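Side-chain contacts in transaminase (Bacillus megaterium, PDB 5G0A), which probably transfers amino groups between amine and carbonyl substrates with pyridoxal-5'-phosphate as cofactor, as an S-selective omega-transaminase of the class-III aminotransferase family: residues Gln32-Glu37 / Leu44-Gly49; Pro253-Met258 / Val264-Asp269; Lys376-Phe381 / Tyr463-Leu468. All blocks are in the same frame, centred on the assembly; numbering follows the deposited sequence.

Contact 1. Residues Gln32-Glu37 / Leu44-Gly49; sequences QPVPIE and LIMPDG
The side chains of Pro-35 and Pro-47 cross at about a right angle where the chain runs into the N-terminal beta hairpin of this class-III aminotransferase, formed by strands 38-40 and 43-45. CB of Pro-35 lies 3.9 Å from CG of Pro-47, the first central residue of the type I beta turn Met-46 to Gly-49 that follows the second strand. Met-46 comes in on the carbonyl of Pro-35: CB and CG lie against Pro-35 O, CG at 3.6 Å, and the bend at chi3 (72°) turns CE back to the same oxygen. Pro-47 CD is closer still, 3.4 Å from Pro-35 O, and this buried oxygen has no hydrogen-bond partner in the model.

Ile-36 slants across its neighbours. With CG1 anti to the carbonyl carbon (chi1 -57°), CD1 reaches between Leu-44 CB at 3.9 Å and Met-46 CG at 4.0 Å. Replacing Ile-36 by alanine removes CD1 and CG2, which would probably leave a gap beside Leu-44 CB and Met-46 CG and weaken the packing on Tyr-89 of the second subunit. The same subunit's Tyr-82 hydroxyl is hydrogen-bonded to Ile-36 O, so the contact is also part of the subunit interface.

Beyond Ile-36 the backbone joins in: Glu-37 N donates to Ile-45 O at 2.8 Å, a somewhat bent bond. The Glu-37 and Ile-45 side chains run alongside each other in the same direction, and a water gives one hydrogen to Glu-37 OE1 and the other to Met-46 O, 3.0 Å away.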
# COMPACT_ATOMS: atom_id res chain seq x y z
N GLN B 32 28.50 -23.64 11.16
CA GLN B 32 29.92 -23.76 11.47
C GLN B 32 30.65 -22.63 10.75
O GLN B 32 30.56 -22.53 9.53
CB GLN B 32 30.46 -25.11 11.00
CG GLN B 32 29.80 -26.32 11.66
CD GLN B 32 30.05 -27.62 10.92
OE1 GLN B 32 30.51 -28.60 11.50
NE2 GLN B 32 29.76 -27.63 9.62
N PRO B 33 31.36 -21.78 11.51
CA PRO B 33 32.08 -20.66 10.86
C PRO B 33 33.21 -21.15 9.96
O PRO B 33 33.82 -22.19 10.23
CB PRO B 33 32.62 -19.82 12.03
CG PRO B 33 32.44 -20.65 13.27
CD PRO B 33 31.57 -21.83 12.97
N VAL B 34 33.45 -20.41 8.88
CA VAL B 34 34.49 -20.75 7.92
C VAL B 34 35.43 -19.54 7.86
O VAL B 34 35.19 -18.61 7.08
CB VAL B 34 33.91 -21.12 6.52
CG1 VAL B 34 35.02 -21.38 5.51
CG2 VAL B 34 33.00 -22.35 6.61
N PRO B 35 36.50 -19.56 8.67
CA PRO B 35 37.39 -18.41 8.67
C PRO B 35 38.27 -18.30 7.42
O PRO B 35 38.85 -19.29 6.95
CB PRO B 35 38.23 -18.60 9.94
CG PRO B 35 38.24 -20.07 10.16
CD PRO B 35 36.89 -20.56 9.69
N ILE B 36 38.32 -17.10 6.87
CA ILE B 36 39.22 -16.78 5.77
C ILE B 36 40.19 -15.70 6.23
O ILE B 36 39.78 -14.58 6.55
CB ILE B 36 38.44 -16.33 4.51
CG1 ILE B 36 37.45 -17.42 4.09
CG2 ILE B 36 39.41 -15.93 3.39
CD1 ILE B 36 38.10 -18.77 3.72
N GLU B 37 41.48 -16.06 6.27
CA GLU B 37 42.54 -15.14 6.75
C GLU B 37 43.02 -14.13 5.71
O GLU B 37 43.42 -13.02 6.06
CB GLU B 37 43.72 -15.97 7.32
CG GLU B 37 44.92 -15.14 7.83
CD GLU B 37 45.90 -14.73 6.74
OE1 GLU B 37 46.08 -15.48 5.76
OE2 GLU B 37 46.53 -13.65 6.86
N LEU B 44 41.00 -18.24 -1.77
CA LEU B 44 40.79 -17.89 -0.37
C LEU B 44 41.78 -18.72 0.46
O LEU B 44 42.00 -19.89 0.18
CB LEU B 44 39.36 -18.25 0.07
CG LEU B 44 38.26 -17.88 -0.95
CD1 LEU B 44 36.89 -18.30 -0.43
CD2 LEU B 44 38.29 -16.40 -1.35
N ILE B 45 42.35 -18.09 1.48
CA ILE B 45 43.35 -18.75 2.31
C ILE B 45 42.80 -18.79 3.72
O ILE B 45 42.47 -17.76 4.30
CB ILE B 45 44.73 -18.05 2.24
CG1 ILE B 45 45.32 -18.10 0.82
CG2 ILE B 45 45.74 -18.70 3.19
CD1 ILE B 45 44.98 -16.92 -0.06
N MET B 46 42.72 -19.99 4.29
CA MET B 46 42.29 -20.15 5.67
C MET B 46 43.45 -19.93 6.66
O MET B 46 44.61 -19.84 6.25
CB MET B 46 41.66 -21.52 5.86
CG MET B 46 40.47 -21.75 4.93
SD MET B 46 39.61 -23.28 5.27
CE MET B 46 38.79 -22.94 6.83
N PRO B 47 43.14 -19.80 7.97
CA PRO B 47 44.22 -19.50 8.92
C PRO B 47 45.32 -20.57 8.95
O PRO B 47 46.44 -20.25 9.26
CB PRO B 47 43.50 -19.45 10.27
CG PRO B 47 42.07 -19.08 9.95
CD PRO B 47 41.79 -19.66 8.58
N ASP B 48 44.98 -21.81 8.65
CA ASP B 48 45.98 -22.90 8.67
C ASP B 48 46.75 -22.99 7.36
O ASP B 48 47.62 -23.86 7.19
CB ASP B 48 45.33 -24.24 9.02
CG ASP B 48 44.35 -24.74 7.96
OD1 ASP B 48 44.21 -24.11 6.89
OD2 ASP B 48 43.69 -25.77 8.21
N GLY B 49 46.42 -22.09 6.43
CA GLY B 49 47.06 -22.06 5.13
C GLY B 49 46.37 -22.85 4.03
O GLY B 49 46.86 -22.87 2.90
O HOH W 1 47.02 -18.09 6.35

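Contact 2. Residues Pro253-Met258 / Val264-Asp269; sequences PQIRKM and VLWIND. Unlike the reference sequence in segment 264-269: Asn-268 (reference Thr). With PLP (pyridoxal-5'-phosphate), chain K.
Arg-256 NH2 lies 3.7 Å from Trp-266 CB, which sits over one face of the guanidinium, while the nitrogen itself is gripped from outside the two segments by a salt bridge to Asp-292 OD2 and a hydrogen bond to Thr-259 OG1. The same Asp-292 oxygen accepts Trp-266 N, and so ties arginine and strand together; NH1 meets Gln-290 O. Bends at chi2 (74°) and chi3 turn the arginine chain so that it crosses the indole obliquely, with CD 3.7 Å from Trp-266 CE3. The guanidinium stands nearly upright against the ring, the two planes 80° apart, and NH1 lies at the indole edge, in its plane, so this is no cation-pi stack.

Helix 251-262 is the crossover of a beta-alpha-beta unit between the parallel strands 231-236 and 265-269, and Trp-266 points from the strand toward the helix and packs against it. Ile-255 supplies the second contact: its CG2 stands over the five-membered ring, 4.2 Å from the centroid and 17° off the normal, a CH-pi contact. Trp-266 NE1 is hydrogen-bonded to Thr-236 OG1. Three residues along the strand, Asp-269 OD2 lies 2.8 Å from the pyridine N1 of PLP, the pairing familiar from fold-type I PLP enzymes.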
# COMPACT_ATOMS: atom_id res chain seq x y z
N PRO B 253 16.10 -7.19 -27.06
CA PRO B 253 15.69 -6.27 -28.12
C PRO B 253 14.17 -6.03 -28.13
O PRO B 253 13.73 -4.90 -28.38
CB PRO B 253 16.18 -6.97 -29.41
CG PRO B 253 17.34 -7.79 -28.96
CD PRO B 253 16.98 -8.26 -27.57
N GLN B 254 13.39 -7.07 -27.85
CA GLN B 254 11.93 -6.89 -27.83
C GLN B 254 11.44 -6.02 -26.67
O GLN B 254 10.49 -5.26 -26.82
CB GLN B 254 11.20 -8.22 -27.89
CG GLN B 254 11.15 -8.77 -29.31
CD GLN B 254 10.26 -10.00 -29.45
OE1 GLN B 254 9.37 -10.24 -28.64
NE2 GLN B 254 10.50 -10.77 -30.50
N ILE B 255 12.10 -6.12 -25.52
CA ILE B 255 11.77 -5.24 -24.40
C ILE B 255 12.13 -3.79 -24.68
O ILE B 255 11.38 -2.88 -24.33
CB ILE B 255 12.42 -5.74 -23.08
CG1 ILE B 255 11.69 -6.99 -22.56
CG2 ILE B 255 12.47 -4.62 -22.02
CD1 ILE B 255 10.22 -6.84 -22.17
N ARG B 256 13.28 -3.57 -25.33
CA ARG B 256 13.69 -2.21 -25.66
C ARG B 256 12.66 -1.57 -26.60
O ARG B 256 12.24 -0.43 -26.40
CB ARG B 256 15.10 -2.20 -26.27
CG ARG B 256 15.50 -0.87 -26.89
CD ARG B 256 15.83 0.23 -25.88
NE ARG B 256 14.65 0.76 -25.18
CZ ARG B 256 14.69 1.73 -24.27
NH1 ARG B 256 15.83 2.32 -23.93
NH2 ARG B 256 13.55 2.13 -23.70
N LYS B 257 12.28 -2.33 -27.63
CA LYS B 257 11.27 -1.90 -28.60
C LYS B 257 9.91 -1.65 -27.94
O LYS B 257 9.32 -0.60 -28.15
CB LYS B 257 11.16 -2.95 -29.72
CG LYS B 257 10.15 -2.61 -30.80
CD LYS B 257 10.43 -3.43 -32.06
CE LYS B 257 9.30 -3.32 -33.08
NZ LYS B 257 8.08 -4.09 -32.67
N MET B 258 9.45 -2.59 -27.12
CA MET B 258 8.15 -2.47 -26.43
C MET B 258 8.10 -1.25 -25.50
O MET B 258 7.13 -0.49 -25.51
CB MET B 258 7.81 -3.77 -25.67
CG MET B 258 6.53 -3.70 -24.81
SD MET B 258 6.56 -4.79 -23.36
CE MET B 258 7.58 -3.87 -22.20
N VAL B 264 7.68 4.10 -22.00
CA VAL B 264 8.05 3.63 -20.64
C VAL B 264 9.58 3.51 -20.64
O VAL B 264 10.18 3.18 -21.67
CB VAL B 264 7.33 2.29 -20.37
CG1 VAL B 264 7.92 1.49 -19.21
CG2 VAL B 264 5.83 2.53 -20.18
N LEU B 265 10.20 3.82 -19.51
CA LEU B 265 11.65 3.65 -19.39
C LEU B 265 12.07 2.18 -19.30
O LEU B 265 11.31 1.32 -18.85
CB LEU B 265 12.19 4.44 -18.19
CG LEU B 265 12.02 5.95 -18.18
CD1 LEU B 265 12.51 6.53 -16.85
CD2 LEU B 265 12.73 6.62 -19.38
N TRP B 266 13.30 1.90 -19.74
CA TRP B 266 13.93 0.61 -19.53
C TRP B 266 15.17 0.77 -18.63
O TRP B 266 16.13 1.46 -18.98
CB TRP B 266 14.30 -0.09 -20.88
CG TRP B 266 15.10 -1.34 -20.70
CD1 TRP B 266 14.93 -2.31 -19.73
CD2 TRP B 266 16.20 -1.79 -21.51
NE1 TRP B 266 15.87 -3.30 -19.88
CE2 TRP B 266 16.65 -3.01 -20.97
CE3 TRP B 266 16.85 -1.27 -22.66
CZ2 TRP B 266 17.73 -3.73 -21.51
CZ3 TRP B 266 17.92 -1.99 -23.19
CH2 TRP B 266 18.35 -3.20 -22.61
N ILE B 267 15.08 0.18 -17.44
CA ILE B 267 16.21 0.13 -16.52
C ILE B 267 16.82 -1.25 -16.69
O ILE B 267 16.16 -2.26 -16.45
CB ILE B 267 15.75 0.26 -15.04
CG1 ILE B 267 14.98 1.58 -14.81
CG2 ILE B 267 16.98 0.11 -14.11
CD1 ILE B 267 14.27 1.65 -13.44
N ASN B 268 18.09 -1.32 -17.08
CA ASN B 268 18.76 -2.61 -16.97
C ASN B 268 19.69 -2.65 -15.77
O ASN B 268 20.51 -1.76 -15.58
CB ASN B 268 19.51 -3.05 -18.24
CG ASN B 268 19.93 -4.49 -18.15
OD1 ASN B 268 19.09 -5.40 -17.96
ND2 ASN B 268 21.24 -4.74 -18.24
N ASP B 269 19.51 -3.68 -14.95
CA ASP B 269 20.27 -3.86 -13.72
C ASP B 269 21.56 -4.59 -14.06
O ASP B 269 21.54 -5.78 -14.38
CB ASP B 269 19.42 -4.67 -12.72
CG ASP B 269 20.08 -4.77 -11.33
OD1 ASP B 269 21.28 -4.44 -11.19
OD2 ASP B 269 19.37 -5.17 -10.39
N1 PLP K . 21.01 -6.42 -8.49
C2 PLP K . 21.56 -7.57 -8.95
C2A PLP K . 21.23 -8.05 -10.35
C3 PLP K . 22.55 -8.30 -8.12
O3 PLP K . 23.16 -9.41 -8.56
C4 PLP K . 22.87 -7.78 -6.78
C4A PLP K . 23.92 -8.48 -5.92
C5 PLP K . 22.16 -6.54 -6.39
C6 PLP K . 21.25 -5.95 -7.25
C5A PLP K . 22.33 -5.92 -5.01
O4P PLP K . 23.65 -5.51 -4.73
P PLP K . 24.09 -5.40 -3.18
O1P PLP K . 25.44 -4.76 -3.33
O2P PLP K . 23.07 -4.56 -2.42
O3P PLP K . 24.14 -6.82 -2.67

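Contact 3. Residues Lys376-Phe381 / Tyr463-Leu468; sequences KSIGNF and YALDYL
Leu-465 meets the other segment with both prongs of its fork, CD1 on Ile-378 and CD2 on Ser-377, where the C-terminal helix 451-468 lies against the start of strand 378-384, outermost in this chain's small antiparallel sheet with 387-392 and 440-443, and against the residue before it. The tightest apolar touch is CD1 of Ile-378 on CD1 of Leu-465 at 3.6 Å, the two side chains crossing at about a right angle. Ile-378 CG1 is 3.8 Å from Leu-465 CD1.

Ser-377 OG comes within 3.4 Å of Leu-465 CD2, a polar atom lying on a methyl. One turn further along the helix, Leu-468 brings its CD2 to 3.9 Å from Ser-377 CB, so the small serine is received between two leucines spaced three residues apart. Its chi1 of 65° places OG between the backbone N and the carbonyl carbon, turned to the helix, and there the hydroxyl finds its polar partner: a hydrogen bond with Glu-469 OE1.

In the next shell, helix 418-427 backs the leucines, with Ile-422 on Leu-465 and Ile-421 on Leu-468, while strand 387-392 sets Ile-392 against Leu-468 and Val-390 against Ile-378. Within the last turn of helix 451-468, Leu-468 N donates to Ala-464 O at 3.0 Å.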
# COMPACT_ATOMS: atom_id res chain seq x y z
N LYS B 376 25.50 -37.01 -18.56
CA LYS B 376 24.10 -36.85 -18.96
C LYS B 376 23.29 -36.06 -17.92
O LYS B 376 22.15 -35.68 -18.19
CB LYS B 376 23.48 -38.22 -19.28
CG LYS B 376 24.20 -38.94 -20.41
CD LYS B 376 23.58 -40.29 -20.77
CE LYS B 376 24.39 -40.94 -21.88
NZ LYS B 376 23.74 -42.15 -22.46
N SER B 377 23.89 -35.81 -16.76
CA SER B 377 23.30 -34.94 -15.74
C SER B 377 23.35 -33.46 -16.14
O SER B 377 22.67 -32.63 -15.53
CB SER B 377 24.00 -35.12 -14.39
OG SER B 377 25.36 -34.71 -14.46
N ILE B 378 24.15 -33.14 -17.16
CA ILE B 378 24.11 -31.80 -17.76
C ILE B 378 23.06 -31.81 -18.87
O ILE B 378 23.28 -32.41 -19.93
CB ILE B 378 25.49 -31.35 -18.31
CG1 ILE B 378 26.53 -31.29 -17.17
CG2 ILE B 378 25.39 -29.99 -18.99
CD1 ILE B 378 27.97 -31.21 -17.64
N GLY B 379 21.93 -31.15 -18.62
CA GLY B 379 20.87 -31.02 -19.62
C GLY B 379 21.20 -29.97 -20.66
O GLY B 379 20.98 -30.17 -21.86
N ASN B 380 21.72 -28.84 -20.19
CA ASN B 380 22.16 -27.73 -21.03
C ASN B 380 23.11 -26.81 -20.26
O ASN B 380 23.24 -26.93 -19.05
CB ASN B 380 20.96 -26.93 -21.56
CG ASN B 380 21.35 -26.02 -22.71
OD1 ASN B 380 22.17 -26.38 -23.55
ND2 ASN B 380 20.77 -24.82 -22.75
N PHE B 381 23.79 -25.93 -20.99
CA PHE B 381 24.58 -24.88 -20.36
C PHE B 381 24.61 -23.70 -21.30
O PHE B 381 24.47 -23.84 -22.53
CB PHE B 381 26.00 -25.34 -19.99
CG PHE B 381 26.90 -25.54 -21.18
CD1 PHE B 381 27.61 -24.47 -21.72
CD2 PHE B 381 27.03 -26.80 -21.76
CE1 PHE B 381 28.44 -24.65 -22.82
CE2 PHE B 381 27.86 -26.99 -22.86
CZ PHE B 381 28.55 -25.92 -23.39
N TYR B 463 34.53 -34.83 -11.30
CA TYR B 463 34.41 -35.64 -10.08
C TYR B 463 33.04 -35.54 -9.40
O TYR B 463 32.49 -36.56 -8.96
CB TYR B 463 35.52 -35.24 -9.09
CG TYR B 463 35.46 -35.93 -7.75
CD1 TYR B 463 35.92 -37.24 -7.61
CD2 TYR B 463 34.94 -35.29 -6.63
CE1 TYR B 463 35.86 -37.89 -6.39
CE2 TYR B 463 34.87 -35.93 -5.40
CZ TYR B 463 35.34 -37.23 -5.29
OH TYR B 463 35.28 -37.88 -4.09
N ALA B 464 32.50 -34.33 -9.30
CA ALA B 464 31.22 -34.08 -8.64
C ALA B 464 30.04 -34.73 -9.38
O ALA B 464 29.17 -35.35 -8.77
CB ALA B 464 30.98 -32.58 -8.49
N LEU B 465 30.03 -34.55 -10.70
CA LEU B 465 28.95 -35.07 -11.54
C LEU B 465 28.99 -36.60 -11.66
O LEU B 465 27.94 -37.23 -11.80
CB LEU B 465 28.99 -34.41 -12.93
CG LEU B 465 28.65 -32.91 -12.97
CD1 LEU B 465 28.87 -32.35 -14.37
CD2 LEU B 465 27.22 -32.62 -12.51
N ASP B 466 30.18 -37.18 -11.58
CA ASP B 466 30.32 -38.64 -11.48
C ASP B 466 29.49 -39.15 -10.31
O ASP B 466 28.72 -40.09 -10.46
CB ASP B 466 31.78 -39.05 -11.29
CG ASP B 466 32.53 -39.24 -12.60
OD1 ASP B 466 31.90 -39.43 -13.66
OD2 ASP B 466 33.78 -39.20 -12.55
N TYR B 467 29.66 -38.52 -9.15
CA TYR B 467 28.98 -38.90 -7.92
C TYR B 467 27.48 -38.64 -7.99
O TYR B 467 26.69 -39.42 -7.47
CB TYR B 467 29.61 -38.18 -6.73
CG TYR B 467 28.93 -38.43 -5.39
CD1 TYR B 467 29.30 -39.52 -4.60
CD2 TYR B 467 27.94 -37.58 -4.92
CE1 TYR B 467 28.68 -39.76 -3.38
CE2 TYR B 467 27.31 -37.80 -3.70
CZ TYR B 467 27.68 -38.89 -2.93
OH TYR B 467 27.06 -39.11 -1.72
N LEU B 468 27.09 -37.53 -8.62
CA LEU B 468 25.67 -37.21 -8.78
C LEU B 468 24.91 -38.28 -9.57
O LEU B 468 23.79 -38.64 -9.20
CB LEU B 468 25.49 -35.84 -9.45
CG LEU B 468 24.05 -35.31 -9.46
CD1 LEU B 468 23.70 -34.64 -8.14
CD2 LEU B 468 23.86 -34.35 -10.62

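How the contacts relate
The three contacts follow one another along the chain and none touches another. Contact 2 alone reaches the cofactor, through Asp-269 at the end of its strand; the helix-to-strand packing there belongs to the large seven-stranded sheet. Contact 1 lies on the other side of the chain's centre, its centre about 43 Å from that of contact 2, and it meets the second subunit, the same subunit whose Thr-330 is hydrogen-bonded to PLP. Contact 3 belongs to the smaller C-terminal sheet, its centre about 29 Å from that of contact 1 and about 35 Å from that of contact 2. Even the nearest atoms of contacts 1 and 3 are about 16 Å apart.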